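Local coordinates for protein Ton_1535 (Thermococcus onnurineus, PDB 3ZPJ) that is of unknown function but folds as an all-helical alpha-solenoid, the kind of scaffold that often serves to bind other proteins, at residues A[57-65]-A[76-87]; A[137-145]-A[157-168]. All coordinates share one frame; numbering follows the deposited sequence.

Contact 1. Residues A[57-65]-A[76-87]; sequences MEDAMYIAK and AYSIIASTLAIM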
loop_
_atom_site.group_PDB
_atom_site.type_symbol
_atom_site.label_atom_id
_atom_site.label_comp_id
_atom_site.label_asym_id
_atom_site.label_seq_id
_atom_site.Cartn_x
_atom_site.Cartn_y
_atom_site.Cartn_z
ATOM N N MET A 57 -26.611 -6.437 -9.826
ATOM C CA MET A 57 -25.631 -7.525 -9.846
ATOM C C MET A 57 -26.098 -8.662 -10.767
ATOM O O MET A 57 -25.301 -9.231 -11.519
ATOM C CB MET A 57 -25.352 -8.042 -8.434
ATOM C CG MET A 57 -24.506 -7.107 -7.576
ATOM S SD MET A 57 -22.921 -6.633 -8.273
ATOM C CE MET A 57 -22.068 -6.255 -6.773
ATOM N N GLU A 58 -27.391 -8.976 -10.720
ATOM C CA GLU A 58 -27.986 -9.915 -11.674
ATOM C C GLU A 58 -27.739 -9.500 -13.126
ATOM O O GLU A 58 -27.483 -10.345 -13.980
ATOM C CB GLU A 58 -29.496 -10.056 -11.452
ATOM C CG GLU A 58 -29.922 -10.889 -10.258
ATOM C CD GLU A 58 -31.449 -10.931 -10.115
ATOM O OE1 GLU A 58 -32.133 -10.054 -10.698
ATOM O OE2 GLU A 58 -31.969 -11.840 -9.431
ATOM N N ASP A 59 -27.844 -8.207 -13.415
ATOM C CA ASP A 59 -27.658 -7.734 -14.785
ATOM C C ASP A 59 -26.210 -7.878 -15.217
ATOM O O ASP A 59 -25.915 -8.297 -16.343
ATOM C CB ASP A 59 -28.085 -6.282 -14.914
ATOM C CG ASP A 59 -29.564 -6.112 -14.799
ATOM O OD1 ASP A 59 -30.294 -7.123 -14.928
ATOM O OD2 ASP A 59 -29.995 -4.966 -14.581
ATOM N N ALA A 60 -25.317 -7.534 -14.295
ATOM C CA ALA A 60 -23.890 -7.671 -14.509
ATOM C C ALA A 60 -23.537 -9.143 -14.675
ATOM O O ALA A 60 -22.826 -9.510 -15.611
ATOM C CB ALA A 60 -23.106 -7.033 -13.350
ATOM N N MET A 61 -24.057 -9.987 -13.784
ATOM C CA MET A 61 -23.826 -11.429 -13.872
ATOM C C MET A 61 -24.337 -11.979 -15.197
ATOM O O MET A 61 -23.736 -12.867 -15.781
ATOM C CB MET A 61 -24.489 -12.175 -12.706
ATOM C CG MET A 61 -23.758 -12.048 -11.370
ATOM S SD MET A 61 -24.725 -12.634 -9.958
ATOM C CE MET A 61 -23.536 -12.343 -8.682
ATOM N N TYR A 62 -25.454 -11.451 -15.671
ATOM C CA TYR A 62 -26.043 -11.925 -16.925
ATOM C C TYR A 62 -25.151 -11.563 -18.109
ATOM O O TYR A 62 -24.945 -12.366 -19.012
ATOM C CB TYR A 62 -27.432 -11.320 -17.107
ATOM C CG TYR A 62 -28.065 -11.542 -18.466
ATOM C CD1 TYR A 62 -28.340 -12.820 -18.929
ATOM C CD2 TYR A 62 -28.430 -10.466 -19.264
ATOM C CE1 TYR A 62 -28.938 -13.023 -20.164
ATOM C CE2 TYR A 62 -29.035 -10.657 -20.495
ATOM C CZ TYR A 62 -29.286 -11.938 -20.941
ATOM O OH TYR A 62 -29.878 -12.137 -22.168
ATOM N N ILE A 63 -24.623 -10.345 -18.095
ATOM C CA ILE A 63 -23.733 -9.901 -19.156
ATOM C C ILE A 63 -22.466 -10.766 -19.216
ATOM O O ILE A 63 -22.031 -11.175 -20.294
ATOM C CB ILE A 63 -23.403 -8.411 -19.003
ATOM C CG1 ILE A 63 -24.676 -7.589 -19.224
ATOM C CG2 ILE A 63 -22.317 -7.997 -19.975
ATOM C CD1 ILE A 63 -24.521 -6.115 -19.006
ATOM N N ALA A 64 -21.915 -11.091 -18.052
ATOM C CA ALA A 64 -20.719 -11.930 -17.980
ATOM C C ALA A 64 -21.002 -13.348 -18.481
ATOM O O ALA A 64 -20.151 -13.983 -19.108
ATOM C CB ALA A 64 -20.184 -11.971 -16.561
ATOM N N LYS A 65 -22.203 -13.838 -18.201
ATOM C CA LYS A 65 -22.581 -15.183 -18.597
ATOM C C LYS A 65 -22.663 -15.295 -20.130
ATOM O O LYS A 65 -22.326 -16.331 -20.700
ATOM C CB LYS A 65 -23.891 -15.598 -17.905
ATOM C CG LYS A 65 -24.716 -16.653 -18.655
ATOM C CD LYS A 65 -24.541 -18.067 -18.116
ATOM C CE LYS A 65 -25.579 -18.429 -17.056
ATOM N NZ LYS A 65 -25.126 -18.001 -15.699
ATOM N N ALA A 76 -14.589 -9.922 -16.620
ATOM C CA ALA A 76 -15.923 -9.586 -16.135
ATOM C C ALA A 76 -16.217 -10.253 -14.782
ATOM O O ALA A 76 -16.667 -9.595 -13.833
ATOM C CB ALA A 76 -16.973 -9.957 -17.161
ATOM N N TYR A 77 -15.946 -11.551 -14.707
ATOM C CA TYR A 77 -16.089 -12.301 -13.466
ATOM C C TYR A 77 -15.227 -11.701 -12.344
ATOM O O TYR A 77 -15.630 -11.695 -11.177
ATOM C CB TYR A 77 -15.692 -13.758 -13.688
ATOM C CG TYR A 77 -16.725 -14.609 -14.391
ATOM C CD1 TYR A 77 -18.080 -14.303 -14.327
ATOM C CD2 TYR A 77 -16.344 -15.741 -15.098
ATOM C CE1 TYR A 77 -19.021 -15.095 -14.960
ATOM C CE2 TYR A 77 -17.280 -16.544 -15.737
ATOM C CZ TYR A 77 -18.614 -16.218 -15.666
ATOM O OH TYR A 77 -19.540 -17.020 -16.302
ATOM N N SER A 78 -14.047 -11.195 -12.697
ATOM C CA SER A 78 -13.157 -10.563 -11.713
ATOM C C SER A 78 -13.751 -9.285 -11.175
ATOM O O SER A 78 -13.724 -9.036 -9.967
ATOM C CB SER A 78 -11.799 -10.243 -12.323
ATOM O OG SER A 78 -11.107 -11.426 -12.631
ATOM N N ILE A 79 -14.273 -8.467 -12.083
ATOM C CA ILE A 79 -14.958 -7.232 -11.713
ATOM C C ILE A 79 -16.120 -7.509 -10.757
ATOM O O ILE A 79 -16.241 -6.889 -9.700
ATOM C CB ILE A 79 -15.420 -6.489 -12.962
ATOM C CG1 ILE A 79 -14.195 -6.205 -13.847
ATOM C CG2 ILE A 79 -16.165 -5.190 -12.597
ATOM C CD1 ILE A 79 -14.486 -5.384 -15.082
ATOM N N ILE A 80 -16.943 -8.481 -11.110
ATOM C CA ILE A 80 -18.047 -8.889 -10.258
ATOM C C ILE A 80 -17.532 -9.403 -8.912
ATOM O O ILE A 80 -18.097 -9.103 -7.857
ATOM C CB ILE A 80 -18.875 -9.973 -10.970
ATOM C CG1 ILE A 80 -19.603 -9.343 -12.170
ATOM C CG2 ILE A 80 -19.824 -10.660 -9.997
ATOM C CD1 ILE A 80 -20.209 -10.338 -13.131
ATOM N N ALA A 81 -16.443 -10.160 -8.966
ATOM C CA ALA A 81 -15.866 -10.794 -7.777
ATOM C C ALA A 81 -15.367 -9.800 -6.736
ATOM O O ALA A 81 -15.628 -9.967 -5.557
ATOM C CB ALA A 81 -14.739 -11.733 -8.167
ATOM N N SER A 82 -14.632 -8.780 -7.170
ATOM C CA SER A 82 -14.104 -7.810 -6.217
ATOM C C SER A 82 -15.202 -6.920 -5.631
ATOM O O SER A 82 -15.128 -6.563 -4.460
ATOM C CB SER A 82 -12.931 -6.985 -6.785
ATOM O OG SER A 82 -13.307 -6.200 -7.894
ATOM N N THR A 83 -16.245 -6.613 -6.403
ATOM C CA THR A 83 -17.327 -5.795 -5.861
ATOM C C THR A 83 -18.151 -6.550 -4.804
ATOM O O THR A 83 -18.600 -5.954 -3.813
ATOM C CB THR A 83 -18.232 -5.169 -6.963
ATOM O OG1 THR A 83 -19.158 -6.136 -7.442
ATOM C CG2 THR A 83 -17.398 -4.674 -8.122
ATOM N N LEU A 84 -18.341 -7.851 -5.005
ATOM C CA LEU A 84 -18.996 -8.680 -3.991
ATOM C C LEU A 84 -18.151 -8.696 -2.738
ATOM O O LEU A 84 -18.667 -8.620 -1.628
ATOM C CB LEU A 84 -19.177 -10.116 -4.469
ATOM C CG LEU A 84 -20.148 -10.345 -5.618
ATOM C CD1 LEU A 84 -20.089 -11.799 -6.044
ATOM C CD2 LEU A 84 -21.564 -9.940 -5.209
ATOM N N ALA A 85 -16.843 -8.803 -2.930
ATOM C CA ALA A 85 -15.909 -8.860 -1.816
ATOM C C ALA A 85 -15.890 -7.549 -1.034
ATOM O O ALA A 85 -15.846 -7.561 0.196
ATOM C CB ALA A 85 -14.523 -9.219 -2.306
ATOM N N ILE A 86 -15.910 -6.429 -1.751
ATOM C CA ILE A 86 -16.139 -5.127 -1.140
ATOM C C ILE A 86 -17.338 -5.212 -0.188
ATOM O O ILE A 86 -17.214 -4.920 0.997
ATOM C CB ILE A 86 -16.441 -4.034 -2.207
ATOM C CG1 ILE A 86 -15.298 -3.888 -3.207
ATOM C CG2 ILE A 86 -16.705 -2.700 -1.558
ATOM C CD1 ILE A 86 -14.023 -3.402 -2.623
ATOM N N MET A 87 -18.488 -5.641 -0.707
ATOM C CA MET A 87 -19.717 -5.736 0.087
ATOM C C MET A 87 -19.807 -6.956 1.018
ATOM O O MET A 87 -20.890 -7.291 1.500
ATOM C CB MET A 87 -20.939 -5.719 -0.826
ATOM C CG MET A 87 -20.967 -4.568 -1.807
ATOM S SD MET A 87 -22.514 -4.612 -2.722
ATOM C CE MET A 87 -22.436 -6.288 -3.367
#

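Contact 2. Residues A[137-145]-A[157-168]; sequences FNIAFDTII and GILRIGDLLEKA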
loop_
_atom_site.group_PDB
_atom_site.type_symbol
_atom_site.label_atom_id
_atom_site.label_comp_id
_atom_site.label_asym_id
_atom_site.label_seq_id
_atom_site.Cartn_x
_atom_site.Cartn_y
_atom_site.Cartn_z
ATOM N N PHE A 137 -0.518 -13.272 -9.096
ATOM C CA PHE A 137 0.456 -12.449 -9.805
ATOM C C PHE A 137 1.659 -13.307 -10.183
ATOM O O PHE A 137 2.201 -13.179 -11.275
ATOM C CB PHE A 137 0.922 -11.256 -8.957
ATOM C CG PHE A 137 0.102 -10.005 -9.140
ATOM C CD1 PHE A 137 -0.002 -9.400 -10.389
ATOM C CD2 PHE A 137 -0.526 -9.402 -8.053
ATOM C CE1 PHE A 137 -0.731 -8.224 -10.567
ATOM C CE2 PHE A 137 -1.268 -8.224 -8.216
ATOM C CZ PHE A 137 -1.371 -7.628 -9.479
ATOM N N ASN A 138 2.068 -14.184 -9.270
ATOM C CA ASN A 138 3.231 -15.022 -9.494
ATOM C C ASN A 138 2.993 -16.076 -10.556
ATOM O O ASN A 138 3.885 -16.366 -11.348
ATOM C CB ASN A 138 3.689 -15.673 -8.192
ATOM C CG ASN A 138 4.627 -14.779 -7.412
ATOM O OD1 ASN A 138 4.226 -14.125 -6.453
ATOM N ND2 ASN A 138 5.866 -14.711 -7.847
ATOM N N ILE A 139 1.797 -16.656 -10.557
ATOM C CA ILE A 139 1.398 -17.569 -11.620
ATOM C C ILE A 139 1.359 -16.792 -12.942
ATOM O O ILE A 139 1.840 -17.281 -13.973
ATOM C CB ILE A 139 0.005 -18.187 -11.377
ATOM C CG1 ILE A 139 -0.096 -18.799 -9.980
ATOM C CG2 ILE A 139 -0.311 -19.240 -12.438
ATOM C CD1 ILE A 139 1.077 -19.631 -9.589
ATOM N N ALA A 140 0.805 -15.576 -12.907
ATOM C CA ALA A 140 0.725 -14.785 -14.130
ATOM C C ALA A 140 2.132 -14.617 -14.670
ATOM O O ALA A 140 2.391 -14.910 -15.833
ATOM C CB ALA A 140 0.079 -13.434 -13.886
ATOM N N PHE A 141 3.043 -14.201 -13.793
ATOM C CA PHE A 141 4.450 -14.009 -14.154
ATOM C C PHE A 141 5.118 -15.282 -14.677
ATOM O O PHE A 141 5.788 -15.235 -15.710
ATOM C CB PHE A 141 5.230 -13.440 -12.964
ATOM C CG PHE A 141 6.716 -13.242 -13.221
ATOM C CD1 PHE A 141 7.178 -12.130 -13.913
ATOM C CD2 PHE A 141 7.645 -14.153 -12.742
ATOM C CE1 PHE A 141 8.543 -11.945 -14.128
ATOM C CE2 PHE A 141 9.003 -13.964 -12.945
ATOM C CZ PHE A 141 9.446 -12.853 -13.638
ATOM N N ASP A 142 4.921 -16.409 -13.984
ATOM C CA ASP A 142 5.482 -17.688 -14.424
ATOM C C ASP A 142 4.925 -18.069 -15.794
ATOM O O ASP A 142 5.600 -18.713 -16.575
ATOM C CB ASP A 142 5.163 -18.831 -13.443
ATOM C CG ASP A 142 5.715 -18.602 -12.038
ATOM O OD1 ASP A 142 6.679 -17.828 -11.870
ATOM O OD2 ASP A 142 5.172 -19.213 -11.088
ATOM N N THR A 143 3.684 -17.683 -16.067
ATOM C CA THR A 143 3.040 -18.053 -17.314
ATOM C C THR A 143 3.716 -17.369 -18.487
ATOM O O THR A 143 3.968 -17.999 -19.513
ATOM C CB THR A 143 1.545 -17.689 -17.313
ATOM O OG1 THR A 143 0.920 -18.315 -16.196
ATOM C CG2 THR A 143 0.859 -18.167 -18.605
ATOM N N ILE A 144 4.027 -16.086 -18.329
ATOM C CA ILE A 144 4.653 -15.343 -19.411
ATOM C C ILE A 144 6.107 -15.769 -19.589
ATOM O O ILE A 144 6.515 -16.229 -20.669
ATOM C CB ILE A 144 4.548 -13.843 -19.179
ATOM C CG1 ILE A 144 3.091 -13.413 -19.323
ATOM C CG2 ILE A 144 5.434 -13.092 -20.168
ATOM C CD1 ILE A 144 2.848 -11.962 -18.961
ATOM N N ILE A 145 6.872 -15.665 -18.511
ATOM C CA ILE A 145 8.281 -16.049 -18.536
ATOM C C ILE A 145 8.555 -17.477 -19.041
ATOM O O ILE A 145 9.627 -17.760 -19.566
ATOM C CB ILE A 145 8.923 -15.886 -17.150
ATOM C CG1 ILE A 145 10.430 -15.679 -17.272
ATOM C CG2 ILE A 145 8.618 -17.076 -16.285
ATOM C CD1 ILE A 145 10.801 -14.285 -17.696
ATOM N N GLY A 157 4.404 -7.855 -21.791
ATOM C CA GLY A 157 3.529 -8.568 -20.879
ATOM C C GLY A 157 3.986 -8.430 -19.429
ATOM O O GLY A 157 3.192 -8.109 -18.547
ATOM N N ILE A 158 5.269 -8.673 -19.186
ATOM C CA ILE A 158 5.818 -8.600 -17.847
ATOM C C ILE A 158 5.794 -7.175 -17.258
ATOM O O ILE A 158 5.533 -7.007 -16.074
ATOM C CB ILE A 158 7.214 -9.231 -17.817
ATOM C CG1 ILE A 158 7.097 -10.671 -18.310
ATOM C CG2 ILE A 158 7.770 -9.237 -16.410
ATOM C CD1 ILE A 158 8.362 -11.469 -18.279
ATOM N N LEU A 159 6.031 -6.153 -18.081
ATOM C CA LEU A 159 5.973 -4.766 -17.596
ATOM C C LEU A 159 4.552 -4.423 -17.180
ATOM O O LEU A 159 4.326 -3.654 -16.230
ATOM C CB LEU A 159 6.483 -3.774 -18.658
ATOM C CG LEU A 159 7.991 -3.823 -18.910
ATOM C CD1 LEU A 159 8.407 -2.974 -20.085
ATOM C CD2 LEU A 159 8.735 -3.388 -17.649
ATOM N N ARG A 160 3.577 -5.006 -17.874
ATOM C CA ARG A 160 2.192 -4.767 -17.490
ATOM C C ARG A 160 1.865 -5.398 -16.110
ATOM O O ARG A 160 1.081 -4.869 -15.340
ATOM C CB ARG A 160 1.244 -5.239 -18.580
ATOM C CG ARG A 160 -0.225 -5.073 -18.242
ATOM C CD ARG A 160 -0.648 -3.623 -18.291
ATOM N NE ARG A 160 -2.092 -3.490 -18.092
ATOM C CZ ARG A 160 -2.701 -2.368 -17.725
ATOM N NH1 ARG A 160 -1.994 -1.269 -17.517
ATOM N NH2 ARG A 160 -4.015 -2.346 -17.572
ATOM N N ILE A 161 2.480 -6.530 -15.800
ATOM C CA ILE A 161 2.333 -7.121 -14.474
ATOM C C ILE A 161 2.933 -6.160 -13.446
ATOM O O ILE A 161 2.326 -5.902 -12.419
ATOM C CB ILE A 161 3.059 -8.445 -14.410
ATOM C CG1 ILE A 161 2.427 -9.406 -15.426
ATOM C CG2 ILE A 161 2.988 -9.040 -13.010
ATOM C CD1 ILE A 161 2.929 -10.831 -15.263
ATOM N N GLY A 162 4.116 -5.627 -13.752
ATOM C CA GLY A 162 4.728 -4.582 -12.957
ATOM C C GLY A 162 3.771 -3.453 -12.646
ATOM O O GLY A 162 3.599 -3.120 -11.474
ATOM N N ASP A 163 3.142 -2.879 -13.677
ATOM C CA ASP A 163 2.224 -1.772 -13.469
ATOM C C ASP A 163 1.110 -2.188 -12.527
ATOM O O ASP A 163 0.745 -1.438 -11.622
ATOM C CB ASP A 163 1.607 -1.281 -14.779
ATOM C CG ASP A 163 2.608 -0.585 -15.693
ATOM O OD1 ASP A 163 3.694 -0.223 -15.225
ATOM O OD2 ASP A 163 2.300 -0.398 -16.891
ATOM N N LEU A 164 0.573 -3.389 -12.726
ATOM C CA LEU A 164 -0.534 -3.830 -11.883
ATOM C C LEU A 164 -0.106 -4.170 -10.441
ATOM O O LEU A 164 -0.853 -3.916 -9.484
ATOM C CB LEU A 164 -1.306 -4.986 -12.535
ATOM C CG LEU A 164 -1.941 -4.631 -13.891
ATOM C CD1 LEU A 164 -2.483 -5.836 -14.637
ATOM C CD2 LEU A 164 -3.029 -3.652 -13.708
ATOM N N LEU A 165 1.081 -4.750 -10.291
ATOM C CA LEU A 165 1.627 -5.034 -8.968
ATOM C C LEU A 165 1.695 -3.701 -8.228
ATOM O O LEU A 165 1.204 -3.577 -7.115
ATOM C CB LEU A 165 3.014 -5.685 -9.065
ATOM C CG LEU A 165 3.065 -7.178 -9.379
ATOM C CD1 LEU A 165 4.454 -7.561 -9.867
ATOM C CD2 LEU A 165 2.683 -8.028 -8.172
ATOM N N GLU A 166 2.238 -2.691 -8.903
ATOM C CA GLU A 166 2.401 -1.368 -8.322
ATOM C C GLU A 166 1.078 -0.746 -7.903
ATOM O O GLU A 166 0.965 -0.194 -6.806
ATOM C CB GLU A 166 3.175 -0.429 -9.257
ATOM C CG GLU A 166 3.484 0.927 -8.612
ATOM C CD GLU A 166 4.081 1.944 -9.573
ATOM O OE1 GLU A 166 4.175 1.650 -10.785
ATOM O OE2 GLU A 166 4.453 3.048 -9.108
ATOM N N LYS A 167 0.065 -0.855 -8.756
ATOM C CA LYS A 167 -1.226 -0.249 -8.442
ATOM C C LYS A 167 -1.920 -0.994 -7.291
ATOM O O LYS A 167 -2.583 -0.381 -6.457
ATOM C CB LYS A 167 -2.121 -0.152 -9.683
ATOM C CG LYS A 167 -3.566 0.280 -9.404
ATOM C CD LYS A 167 -3.763 1.757 -9.596
ATOM C CE LYS A 167 -5.234 2.164 -9.394
ATOM N NZ LYS A 167 -6.091 2.125 -10.620
ATOM N N ALA A 168 -1.746 -2.305 -7.238
ATOM C CA ALA A 168 -2.262 -3.091 -6.123
ATOM C C ALA A 168 -1.628 -2.597 -4.831
ATOM O O ALA A 168 -2.318 -2.278 -3.862
ATOM C CB ALA A 168 -1.956 -4.570 -6.331
#

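Contact 1. Residues A[57-65]-A[76-87]
Met57, Ala60, Met61 and Ala64 of helix 53-66 pack on Ile80, Thr83, Leu84 and Met87 in a buried antiparallel helix pairing near the N-terminal end of the alpha-solenoid, a worked example of two successive helices packed side by side. The segment axes lie 9.7 Å apart at 156°, and the backbones draw closest where Ala64 CB meets Ala76 CB at 3.8 Å. The same methyl lies 3.7 Å from Tyr77 CE1, approaching the ring obliquely. Ile80 fills the middle: its CD1 reaches Ala64 CB at 3.8 Å, and Met61 CE lies near its CG2. Toward the other end Met57, bent at chi2 (-55°), packs its CE tightly, 3.0 Å from Thr83 OG1 and tip to tip against Met87 CE. That hydroxyl bonds back to Ile80 O (OG1 to O, 3.2 Å), tilted 35° from the carbonyl plane and on the same face as Leu84 N. With a valine in place of Thr83, Ile80 O would probably keep Leu84 N but lose its second donor. Thr37 and Val40 of helix 29-45 flank this end. No hydrogen bond joins the segments, so apolar packing holds them, with the hydroxyl engaged inside its own helix.

Contact 2. Residues A[137-145]-A[157-168]
Segments 137-145 and 157-168 run close to antiparallel, their axes 10.0 Å apart at 167°, with Phe141 and Ile158 closest in the backbone. Phe137 carries one end of the contact. Its ring lies against Leu165, whose CD2 methyl stands over one face, 3.6 Å from the centroid and 21° off the normal, a CH-pi contact placed somewhat toward the rim. The Leu164 side chain crosses that of Phe137 at about a right angle, its CB 3.8 Å from Phe137 CE1, and Ala168 CB comes near CE2. Phe137 thus sits as a knob in a hole made by Ile161, Leu164, Leu165 and Ala168. The reverse insertion follows one step along: Ile161 enters between Phe137, Ala140, Phe141 and Ile144, its extended CG1 arm carrying CD1 to 3.7 Å from Phe141 N. Reciprocal knobs-into-holes packing of this kind joins two successive antiparallel helices of the alpha-solenoid here. Helix 110-126 closes over part of it, with Ala121 against Phe137 and Leu117 against Ala140, while Met183 and Ile187 of helix 174-190 back Leu165. Where Phe137 presents a face, Phe141 presents an edge: with CG anti to the backbone N (chi1 178°), its ring meets Ile158 CG2 in plane, at 3.6 Å from CE1. Ile158 also touches Ile144 and Ile145: its CG1 slides past Ile144 CG2 at 3.5 Å, and its CD1 meets Ile145 CD1, at the more exposed margin. Ile144 sends its other branch toward the second helix as well, meeting Ile161 tip to tip, CD1 to CD1. The same Ile144 methyl rests 3.7 Å from Gly157 C, directly on backbone, since glycine interposes no side chain there.

From the N terminus, helix 53-66 leads through a short turn into helix 70-86, and contact 1 closes this hairpin across only ten intervening residues. The chain then passes through helices 90-104 and 110-126 before helices 130-146 and 151-170 form a second hairpin, closed by contact 2 across eleven. The two loops neither nest nor cross but stand in series; the centres of contact 1 and contact 2 are about 23 Å apart, and the nearest atoms of contact 1 and contact 2 about 10 Å apart. Helix 110-126 links them: His123 bonds to Ser82 in segment 76-87, while Leu117 and Ala121 pack on segment 137-145. These two local hairpins are thus joined through a helix that touches both.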